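Local atomic coordinates of cytochrome c' (Allochromatium vinosum, PDB entry 5GYR), a protein that carries a covalently bound, high-spin heme c whose iron has no sixth ligand, and probably serves in electron transfer, although its exact function is not known. Residues A[38-41]-A[42-46]; A[81-85]-A[86-90]; A[90-93]-A[94-98]; A[123-126]-A[127-131]. All coordinates share one frame; numbering follows the deposited sequence.

Following the chain from the N terminus, contact 1 comes first, just over two turns of helix 36-50 beginning near its start. A long excursion then leads to contact 2, where strand 81-83 leads through V84 and G85 into helix 86-104, and contact 3 carries on along that helix, sharing E90 with contact 2. Contact 4 finishes the chain at the end of helix 107-128. Each is local and closes nothing longer than a turn, and none nests in or crosses another. I87 of contact 2 meets S123 and C124 of contact 4, tying helix 86-104 to helix 107-128, and contacts 3 and 4 both meet the same heme. Contact 1 lies apart, yet all four touch the second subunit.

Contact 1 of 4, residues A[38-41]-A[42-46]; sequences QVEA and AANVI
From Q38 O to A42 N, V39 O to A43 N, E40 O to N44 N and A41 O to V45 N, four successive hydrogen bonds carry the backbone of residues 38-41 into 42-46, each joining a carbonyl to the amide four residues on. The tightest is A43 N to V39 O at 2.8 Å; the longest, V45 N to A41 O, measures 3.2 Å. This is regular alpha helix, and I46 N continues the series on A42 O.

E40 and N44 run side by side and point the same way. E40 CG is anti to the backbone N (chi1 -177°) and the chain stays extended, which brings its methylene CG to 4.0 Å from N44 ND2, a van der Waals contact and not a polar one. In N44, chi1 of -71° sets CG beside the backbone N, where it comes to 3.1 Å from E40 O. The carboxylate and amide planes stand 81° apart.

V39, A41, A42, A43, V45 and I46 are small or branched and apolar. A42 CB sits 3.6 Å from Q38 O, A43 CB 3.4 Å from V39 O, and V45 CG2 3.5 Å from A41 O. V39, V45 and I46 face helix 5-31 of the same chain, while V39, A43, N44 and I46 meet V110, A102, A99 and A95 of the second subunit; A41 and V45 pack on N51 and S52 of the third. Such a helix, with alanines where helices come close, is consistent with the four-helix bundle of cytochromes c', here packed against helices of a second subunit.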
# COMPACT_ATOMS: atom_id res chain seq x y z
N GLN A 38 -14.51 26.76 14.56
CA GLN A 38 -14.18 26.72 13.13
C GLN A 38 -12.86 25.99 12.89
O GLN A 38 -12.75 25.18 11.97
CB GLN A 38 -14.08 28.13 12.59
CG GLN A 38 -13.90 28.19 11.09
CD GLN A 38 -14.11 29.59 10.54
OE1 GLN A 38 -15.04 30.28 10.91
NE2 GLN A 38 -13.21 30.01 9.67
N VAL A 39 -11.86 26.29 13.71
CA VAL A 39 -10.56 25.62 13.60
C VAL A 39 -10.68 24.13 13.92
O VAL A 39 -10.08 23.29 13.25
CB VAL A 39 -9.51 26.30 14.50
CG1 VAL A 39 -8.22 25.50 14.53
CG2 VAL A 39 -9.23 27.69 13.97
N GLU A 40 -11.44 23.80 14.95
CA GLU A 40 -11.68 22.41 15.32
C GLU A 40 -12.33 21.65 14.15
O GLU A 40 -11.92 20.55 13.82
CB GLU A 40 -12.57 22.34 16.57
CG GLU A 40 -12.83 20.93 17.08
CD GLU A 40 -13.55 20.89 18.42
OE1 GLU A 40 -13.53 21.89 19.17
OE2 GLU A 40 -14.14 19.84 18.73
N ALA A 41 -13.35 22.25 13.53
CA ALA A 41 -14.03 21.61 12.40
C ALA A 41 -13.08 21.41 11.22
O ALA A 41 -13.08 20.35 10.60
CB ALA A 41 -15.25 22.42 11.98
N ALA A 42 -12.24 22.40 10.95
CA ALA A 42 -11.27 22.29 9.87
C ALA A 42 -10.23 21.21 10.16
O ALA A 42 -9.89 20.42 9.29
CB ALA A 42 -10.58 23.62 9.62
N ALA A 43 -9.71 21.20 11.39
CA ALA A 43 -8.72 20.19 11.78
C ALA A 43 -9.33 18.79 11.70
O ALA A 43 -8.66 17.83 11.32
CB ALA A 43 -8.22 20.47 13.19
N ASN A 44 -10.60 18.66 12.04
CA ASN A 44 -11.26 17.36 11.97
C ASN A 44 -11.35 16.83 10.55
O ASN A 44 -11.22 15.64 10.31
CB ASN A 44 -12.66 17.37 12.59
CG ASN A 44 -12.64 17.50 14.11
OD1 ASN A 44 -11.61 17.27 14.72
ND2 ASN A 44 -13.77 17.82 14.74
N VAL A 45 -11.56 17.74 9.59
CA VAL A 45 -11.55 17.33 8.19
C VAL A 45 -10.16 16.81 7.81
O VAL A 45 -10.04 15.77 7.16
CB VAL A 45 -11.90 18.49 7.25
CG1 VAL A 45 -11.67 18.12 5.80
CG2 VAL A 45 -13.35 18.90 7.45
N ILE A 46 -9.12 17.54 8.20
CA ILE A 46 -7.76 17.15 7.81
C ILE A 46 -7.43 15.78 8.39
O ILE A 46 -6.92 14.91 7.69
CB ILE A 46 -6.72 18.22 8.19
CG1 ILE A 46 -7.03 19.51 7.39
CG2 ILE A 46 -5.31 17.75 7.89
CD1 ILE A 46 -6.68 20.79 8.09

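Contact 2 of 4, residues A[81-85]-A[86-90]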
# COMPACT_ATOMS: atom_id res chain seq x y z
N MET A 81 3.78 1.87 -1.63
CA MET A 81 2.55 1.18 -1.28
C MET A 81 2.76 -0.29 -0.97
O MET A 81 3.61 -0.96 -1.56
CB MET A 81 1.50 1.36 -2.39
CG MET A 81 1.16 2.83 -2.58
SD MET A 81 0.30 3.16 -4.10
CE MET A 81 -1.25 2.34 -3.71
N GLU A 82 1.95 -0.77 -0.02
CA GLU A 82 1.91 -2.15 0.37
C GLU A 82 0.48 -2.62 0.55
O GLU A 82 -0.41 -1.83 0.88
CB GLU A 82 2.68 -2.34 1.67
CG GLU A 82 2.89 -3.75 2.08
CD GLU A 82 3.59 -4.56 1.02
OE1 GLU A 82 4.74 -4.26 0.67
OE2 GLU A 82 2.95 -5.51 0.53
N ASP A 83 0.28 -3.91 0.32
CA ASP A 83 -1.03 -4.52 0.52
C ASP A 83 -1.25 -4.58 2.02
O ASP A 83 -0.54 -5.27 2.72
CB ASP A 83 -1.09 -5.90 -0.14
CG ASP A 83 -2.40 -6.62 0.15
OD1 ASP A 83 -3.37 -6.03 0.68
OD2 ASP A 83 -2.46 -7.80 -0.19
N VAL A 84 -2.23 -3.80 2.51
CA VAL A 84 -2.63 -3.77 3.92
C VAL A 84 -3.95 -4.49 4.16
O VAL A 84 -4.57 -4.31 5.19
CB VAL A 84 -2.68 -2.32 4.49
CG1 VAL A 84 -1.32 -1.66 4.38
CG2 VAL A 84 -3.75 -1.48 3.80
N GLY A 85 -4.37 -5.28 3.18
CA GLY A 85 -5.58 -6.05 3.27
C GLY A 85 -5.53 -7.16 4.30
O GLY A 85 -4.46 -7.53 4.82
N LYS A 86 -6.71 -7.68 4.60
CA LYS A 86 -6.90 -8.68 5.62
C LYS A 86 -6.07 -9.94 5.38
O LYS A 86 -5.42 -10.44 6.30
CB LYS A 86 -8.38 -9.04 5.66
CG LYS A 86 -8.77 -10.11 6.63
CD LYS A 86 -10.25 -10.40 6.49
CE LYS A 86 -10.79 -11.12 7.69
NZ LYS A 86 -10.59 -12.59 7.61
N ILE A 87 -6.08 -10.43 4.15
CA ILE A 87 -5.39 -11.68 3.85
C ILE A 87 -3.88 -11.51 3.94
O ILE A 87 -3.18 -12.39 4.46
CB ILE A 87 -5.79 -12.27 2.49
CG1 ILE A 87 -7.30 -12.49 2.45
CG2 ILE A 87 -5.07 -13.60 2.28
CD1 ILE A 87 -7.83 -12.94 1.11
N ALA A 88 -3.37 -10.38 3.47
CA ALA A 88 -1.94 -10.10 3.56
C ALA A 88 -1.49 -10.05 5.02
O ALA A 88 -0.41 -10.55 5.36
CB ALA A 88 -1.62 -8.79 2.88
N ARG A 89 -2.30 -9.43 5.87
CA ARG A 89 -1.97 -9.35 7.27
C ARG A 89 -2.02 -10.73 7.91
O ARG A 89 -1.17 -11.05 8.74
CB ARG A 89 -2.87 -8.33 7.98
CG ARG A 89 -2.48 -6.90 7.59
CD ARG A 89 -3.18 -5.83 8.40
NE ARG A 89 -4.63 -5.89 8.21
CZ ARG A 89 -5.51 -6.33 9.11
NH1 ARG A 89 -5.09 -6.76 10.30
NH2 ARG A 89 -6.80 -6.33 8.82
N GLU A 90 -3.00 -11.54 7.52
CA GLU A 90 -3.08 -12.93 8.00
C GLU A 90 -1.83 -13.69 7.56
O GLU A 90 -1.25 -14.44 8.34
CB GLU A 90 -4.32 -13.65 7.48
CG GLU A 90 -5.63 -13.20 8.14
CD GLU A 90 -6.88 -13.82 7.44
OE1 GLU A 90 -8.06 -13.69 7.87
OE2 GLU A 90 -6.66 -14.50 6.41
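The guanidinium of R89 meets V84 O at its edge, in its own plane, and the carboxylate of D83 has the methyl of A88 beside OD2. The first approach is a weak hydrogen bond, R89 NE to V84 O at 3.4 Å. R89 reaches it by setting CG anti to the carbonyl carbon (chi1 -73°) and bending at chi3, which folds the chain back over the turn that precedes the helix; its CG passes 3.5 Å from G85 O on the way. D83 uses its two oxygens differently. OD1 accepts from G85 N at 2.8 Å, the N-H arriving from above the carboxylate plane, and this bond to the amide two residues on makes an Asx turn. OD2 comes to 3.3 Å from A88 CB, at the first turn of the helix.

G85 is the N-cap residue of helix 86-104. Its carbonyl accepts from R89 N at 3.1 Å and so opens the helical series. A beta carbon on G85 would lie 2.9 Å from D83 OD1, so the tight turn suits the glycine. Within the first turn, K86 NZ forms a salt bridge with E90 OE1 at 2.8 Å.

Strand 81-83 pairs antiparallel with a strand of the second subunit, and D83 touches a heme. Chemically, the negative carboxylate of D83 stands near the start of the helix and would probably be favoured by its dipole; the Asx turn and the G85 O to R89 N bond define the junction, the R89 NE bond being weak.

Contact 3 of 4, residues A[90-93]-A[94-98]; sequences EFVG and AANTL. With HEC (heme c), chain I.
E90 O, F91 O, V92 O and G93 O accept in turn from A94 N, A95 N, N96 N and T97 N, a regular run of alpha-helical hydrogen bonds in which A95 N to F91 O is the shortest at 2.8 Å. One side of this part of helix 86-104 walls the heme, consistent with a domain-swapped four-helix bundle, since R12, Q13, T71 and R72 of the second subunit also bind this heme.

F91 packs directly on it. Its CG is anti to the backbone N (chi1 175°), which directs the ring onto the heme: methyl CMC lies over one face, 3.4 Å from CD2, while CE1 comes to 3.5 Å from CAB. F91 CE1 also lies 4.4 Å from A95 CB. Replacing F91 with an alanine would probably open a gap beside the heme methyl and the CAB arm, and leave A95 CB without its aromatic neighbour. V117 and A120 of helix 107-128 and A50 of the second subunit enclose the ring further.

V92 and N96 lie side by side, pointing the same way. N96 OD1 is hydrogen-bonded to N51 ND2 of the second subunit, and the other end of the amide rests on the valine: ND2 is 3.8 Å from V92 CG1.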
# COMPACT_ATOMS: atom_id res chain seq x y z
N GLU A 90 -3.00 -11.54 7.52
CA GLU A 90 -3.08 -12.93 8.00
C GLU A 90 -1.83 -13.69 7.56
O GLU A 90 -1.25 -14.44 8.34
CB GLU A 90 -4.32 -13.65 7.48
CG GLU A 90 -5.63 -13.20 8.14
CD GLU A 90 -6.88 -13.82 7.44
OE1 GLU A 90 -8.06 -13.69 7.87
OE2 GLU A 90 -6.66 -14.50 6.41
N PHE A 91 -1.42 -13.49 6.32
CA PHE A 91 -0.26 -14.19 5.77
C PHE A 91 1.03 -13.84 6.49
O PHE A 91 1.80 -14.73 6.86
CB PHE A 91 -0.12 -13.88 4.28
CG PHE A 91 1.10 -14.45 3.65
CD1 PHE A 91 1.41 -15.80 3.82
CD2 PHE A 91 1.92 -13.67 2.88
CE1 PHE A 91 2.53 -16.35 3.24
CE2 PHE A 91 3.04 -14.22 2.28
CZ PHE A 91 3.34 -15.55 2.46
N VAL A 92 1.28 -12.55 6.70
CA VAL A 92 2.51 -12.13 7.36
C VAL A 92 2.57 -12.69 8.77
O VAL A 92 3.60 -13.19 9.20
CB VAL A 92 2.64 -10.59 7.39
CG1 VAL A 92 3.80 -10.16 8.27
CG2 VAL A 92 2.83 -10.06 5.98
N GLY A 93 1.45 -12.59 9.49
CA GLY A 93 1.37 -13.12 10.84
C GLY A 93 1.63 -14.62 10.85
O GLY A 93 2.39 -15.11 11.68
N ALA A 94 1.02 -15.32 9.92
CA ALA A 94 1.16 -16.76 9.84
C ALA A 94 2.59 -17.16 9.48
O ALA A 94 3.14 -18.10 10.04
CB ALA A 94 0.17 -17.34 8.85
N ALA A 95 3.19 -16.43 8.55
CA ALA A 95 4.56 -16.73 8.12
C ALA A 95 5.56 -16.48 9.25
O ALA A 95 6.47 -17.28 9.47
CB ALA A 95 4.91 -15.91 6.89
N ASN A 96 5.37 -15.37 9.97
CA ASN A 96 6.23 -15.08 11.11
C ASN A 96 6.14 -16.18 12.15
O ASN A 96 7.16 -16.61 12.71
CB ASN A 96 5.85 -13.76 11.80
CG ASN A 96 6.20 -12.53 10.97
OD1 ASN A 96 6.94 -12.63 10.01
ND2 ASN A 96 5.70 -11.36 11.36
N THR A 97 4.93 -16.63 12.42
CA THR A 97 4.73 -17.71 13.40
C THR A 97 5.36 -19.00 12.93
O THR A 97 5.99 -19.70 13.72
CB THR A 97 3.24 -17.91 13.70
OG1 THR A 97 2.73 -16.69 14.24
CG2 THR A 97 3.03 -19.04 14.69
N LEU A 98 5.23 -19.32 11.65
CA LEU A 98 5.86 -20.54 11.13
C LEU A 98 7.38 -20.52 11.34
O LEU A 98 7.95 -21.53 11.72
CB LEU A 98 5.52 -20.74 9.64
CG LEU A 98 6.19 -21.92 8.92
CD1 LEU A 98 5.89 -23.25 9.59
CD2 LEU A 98 5.76 -21.95 7.46
FE HEC I . 0.65 -16.38 -4.40
CHA HEC I . 0.89 -16.20 -7.78
CHB HEC I . 2.40 -19.37 -4.45
CHC HEC I . 0.84 -16.32 -1.04
CHD HEC I . -1.20 -13.51 -4.31
NA HEC I . 1.42 -17.58 -5.81
C1A HEC I . 1.46 -17.30 -7.16
C2A HEC I . 2.15 -18.34 -7.86
C3A HEC I . 2.56 -19.23 -6.91
C4A HEC I . 2.13 -18.75 -5.64
CMA HEC I . 3.33 -20.51 -7.12
CAA HEC I . 2.41 -18.44 -9.37
CBA HEC I . 3.66 -17.61 -9.72
CGA HEC I . 4.07 -17.70 -11.18
O1A HEC I . 5.14 -18.27 -11.50
O2A HEC I . 3.39 -17.19 -12.08
NB HEC I . 1.45 -17.66 -2.98
C1B HEC I . 2.13 -18.78 -3.20
C2B HEC I . 2.54 -19.33 -1.95
C3B HEC I . 2.10 -18.48 -0.98
C4B HEC I . 1.42 -17.37 -1.70
CMB HEC I . 3.30 -20.63 -1.78
CAB HEC I . 2.31 -18.50 0.49
CBB HEC I . 3.30 -19.19 1.08
NC HEC I . -0.10 -15.14 -2.92
C1C HEC I . 0.12 -15.28 -1.59
C2C HEC I . -0.53 -14.27 -0.88
C3C HEC I . -1.13 -13.45 -1.81
C4C HEC I . -0.81 -14.00 -3.11
CMC HEC I . -0.60 -14.11 0.62
CAC HEC I . -1.94 -12.23 -1.53
CBC HEC I . -2.17 -11.70 -0.29
ND HEC I . -0.05 -15.18 -5.71
C1D HEC I . -0.75 -14.05 -5.51
C2D HEC I . -1.03 -13.36 -6.77
C3D HEC I . -0.45 -14.10 -7.72
C4D HEC I . 0.20 -15.23 -7.04
CMD HEC I . -1.82 -12.09 -6.99
CAD HEC I . -0.43 -13.79 -9.20
CBD HEC I . 0.90 -13.05 -9.51
CGD HEC I . 1.03 -12.62 -10.97
O1D HEC I . 1.45 -11.47 -11.29
O2D HEC I . 0.74 -13.40 -11.90

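Contact 4 of 4, residues A[123-126]-A[127-131]. With HEC (heme c), chain I.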
# COMPACT_ATOMS: atom_id res chain seq x y z
N SER A 123 -6.25 -18.62 0.27
CA SER A 123 -7.36 -17.70 0.37
C SER A 123 -7.10 -16.47 -0.49
O SER A 123 -8.03 -15.96 -1.12
CB SER A 123 -7.62 -17.34 1.83
OG SER A 123 -6.76 -16.35 2.23
N CYS A 124 -5.86 -16.01 -0.56
CA CYS A 124 -5.55 -14.88 -1.44
C CYS A 124 -5.75 -15.27 -2.91
O CYS A 124 -6.29 -14.50 -3.69
CB CYS A 124 -4.13 -14.37 -1.28
SG CYS A 124 -3.91 -12.86 -2.20
N HIS A 125 -5.33 -16.48 -3.27
CA HIS A 125 -5.47 -16.93 -4.65
C HIS A 125 -6.92 -17.04 -5.09
O HIS A 125 -7.27 -16.65 -6.19
CB HIS A 125 -4.79 -18.28 -4.85
CG HIS A 125 -3.31 -18.22 -4.68
ND1 HIS A 125 -2.55 -19.31 -4.32
CD2 HIS A 125 -2.46 -17.17 -4.75
CE1 HIS A 125 -1.29 -18.94 -4.19
NE2 HIS A 125 -1.22 -17.65 -4.46
N GLU A 126 -7.75 -17.58 -4.21
CA GLU A 126 -9.15 -17.77 -4.53
C GLU A 126 -9.82 -16.45 -4.87
O GLU A 126 -10.61 -16.34 -5.80
CB GLU A 126 -9.88 -18.45 -3.37
CG GLU A 126 -9.53 -19.91 -3.16
CD GLU A 126 -10.22 -20.81 -4.15
OE1 GLU A 126 -11.46 -20.89 -4.18
OE2 GLU A 126 -9.49 -21.46 -4.91
N LYS A 127 -9.49 -15.42 -4.10
CA LYS A 127 -10.06 -14.09 -4.31
C LYS A 127 -9.38 -13.25 -5.37
O LYS A 127 -10.05 -12.49 -6.06
CB LYS A 127 -10.06 -13.31 -3.02
CG LYS A 127 -11.34 -12.55 -2.82
CD LYS A 127 -11.42 -11.91 -1.45
CE LYS A 127 -12.43 -10.81 -1.49
NZ LYS A 127 -12.40 -10.04 -0.24
N TYR A 128 -8.06 -13.33 -5.49
CA TYR A 128 -7.30 -12.33 -6.25
C TYR A 128 -6.40 -12.86 -7.36
O TYR A 128 -5.70 -12.08 -8.01
CB TYR A 128 -6.47 -11.50 -5.30
CG TYR A 128 -7.29 -10.73 -4.30
CD1 TYR A 128 -8.21 -9.78 -4.73
CD2 TYR A 128 -7.12 -10.92 -2.94
CE1 TYR A 128 -8.97 -9.07 -3.82
CE2 TYR A 128 -7.85 -10.19 -2.02
CZ TYR A 128 -8.78 -9.27 -2.48
OH TYR A 128 -9.52 -8.54 -1.58
N ARG A 129 -6.40 -14.17 -7.58
CA ARG A 129 -5.58 -14.76 -8.64
C ARG A 129 -6.47 -15.50 -9.62
O ARG A 129 -7.23 -16.38 -9.23
CB ARG A 129 -4.50 -15.70 -8.07
CG ARG A 129 -3.51 -16.17 -9.14
CD ARG A 129 -2.50 -17.16 -8.59
NE ARG A 129 -3.11 -18.46 -8.30
CZ ARG A 129 -2.45 -19.49 -7.78
NH1 ARG A 129 -1.15 -19.40 -7.49
NH2 ARG A 129 -3.08 -20.63 -7.56
N ALA A 130 -6.33 -15.17 -10.90
CA ALA A 130 -7.11 -15.82 -11.94
C ALA A 130 -6.79 -17.31 -12.03
O ALA A 130 -5.62 -17.71 -11.85
CB ALA A 130 -6.86 -15.16 -13.28
N LYS A 131 -7.82 -18.11 -12.29
CA LYS A 131 -7.61 -19.50 -12.70
C LYS A 131 -7.31 -19.52 -14.20
O LYS A 131 -6.27 -20.02 -14.63
CB LYS A 131 -8.78 -20.45 -12.36
CG LYS A 131 -8.54 -21.37 -11.12
CD LYS A 131 -7.32 -22.25 -11.37
CE LYS A 131 -7.21 -23.48 -10.49
NZ LYS A 131 -7.22 -23.17 -9.04
OXT LYS A 131 -8.07 -19.03 -15.02
FE HEC I . 0.65 -16.38 -4.40
CHA HEC I . 0.89 -16.20 -7.78
CHB HEC I . 2.40 -19.37 -4.45
CHC HEC I . 0.84 -16.32 -1.04
CHD HEC I . -1.20 -13.51 -4.31
NA HEC I . 1.42 -17.58 -5.81
C1A HEC I . 1.46 -17.30 -7.16
C2A HEC I . 2.15 -18.34 -7.86
C3A HEC I . 2.56 -19.23 -6.91
C4A HEC I . 2.13 -18.75 -5.64
CMA HEC I . 3.33 -20.51 -7.12
CAA HEC I . 2.41 -18.44 -9.37
CBA HEC I . 3.66 -17.61 -9.72
CGA HEC I . 4.07 -17.70 -11.18
O1A HEC I . 5.14 -18.27 -11.50
O2A HEC I . 3.39 -17.19 -12.08
NB HEC I . 1.45 -17.66 -2.98
C1B HEC I . 2.13 -18.78 -3.20
C2B HEC I . 2.54 -19.33 -1.95
C3B HEC I . 2.10 -18.48 -0.98
C4B HEC I . 1.42 -17.37 -1.70
CMB HEC I . 3.30 -20.63 -1.78
CAB HEC I . 2.31 -18.50 0.49
CBB HEC I . 3.30 -19.19 1.08
NC HEC I . -0.10 -15.14 -2.92
C1C HEC I . 0.12 -15.28 -1.59
C2C HEC I . -0.53 -14.27 -0.88
C3C HEC I . -1.13 -13.45 -1.81
C4C HEC I . -0.81 -14.00 -3.11
CMC HEC I . -0.60 -14.11 0.62
CAC HEC I . -1.94 -12.23 -1.53
CBC HEC I . -2.17 -11.70 -0.29
ND HEC I . -0.05 -15.18 -5.71
C1D HEC I . -0.75 -14.05 -5.51
C2D HEC I . -1.03 -13.36 -6.77
C3D HEC I . -0.45 -14.10 -7.72
C4D HEC I . 0.20 -15.23 -7.04
CMD HEC I . -1.82 -12.09 -6.99
CAD HEC I . -0.43 -13.79 -9.20
CBD HEC I . 0.90 -13.05 -9.51
CGD HEC I . 1.03 -12.62 -10.97
O1D HEC I . 1.45 -11.47 -11.29
O2D HEC I . 0.74 -13.40 -11.90
O HOH W 1 -9.71 -16.56 -8.33
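C124 and H125 fix the heme, and Y128 and R129 flank them one turn on. The covalent bond runs from C124 SG to the heme vinyl-derived carbon CAC, and the metal bond from H125 NE2 to the iron, 2.3 Å. Together with C121 they complete the CXXCH motif of c-type cytochromes.

Among the stacks, the guanidinium of R129 lies flat on the imidazole, the planes 8° apart and the centres 3.5 Å. R129 NH1 stands over the ring centre, and the guanidinium meets heme C1A at its edge, near its plane. The bend at chi3 (71°) folds the chain back to put the group there. A leucine in place of R129 would probably leave the histidine face without its flat cover and the ring more able to turn about the iron bond. More modestly, C124 SG touches the edge of Y128 at CD2, 3.8 Å away.

Backbone bonds end the helix: Y128 N to C124 O at 2.8 Å, and R129 N to H125 O at 3.0 Å. R72 of the second subunit brings a like charge close to R129 NE. The positive group over the imidazole would probably make it a weaker electron donor to the five-coordinate iron.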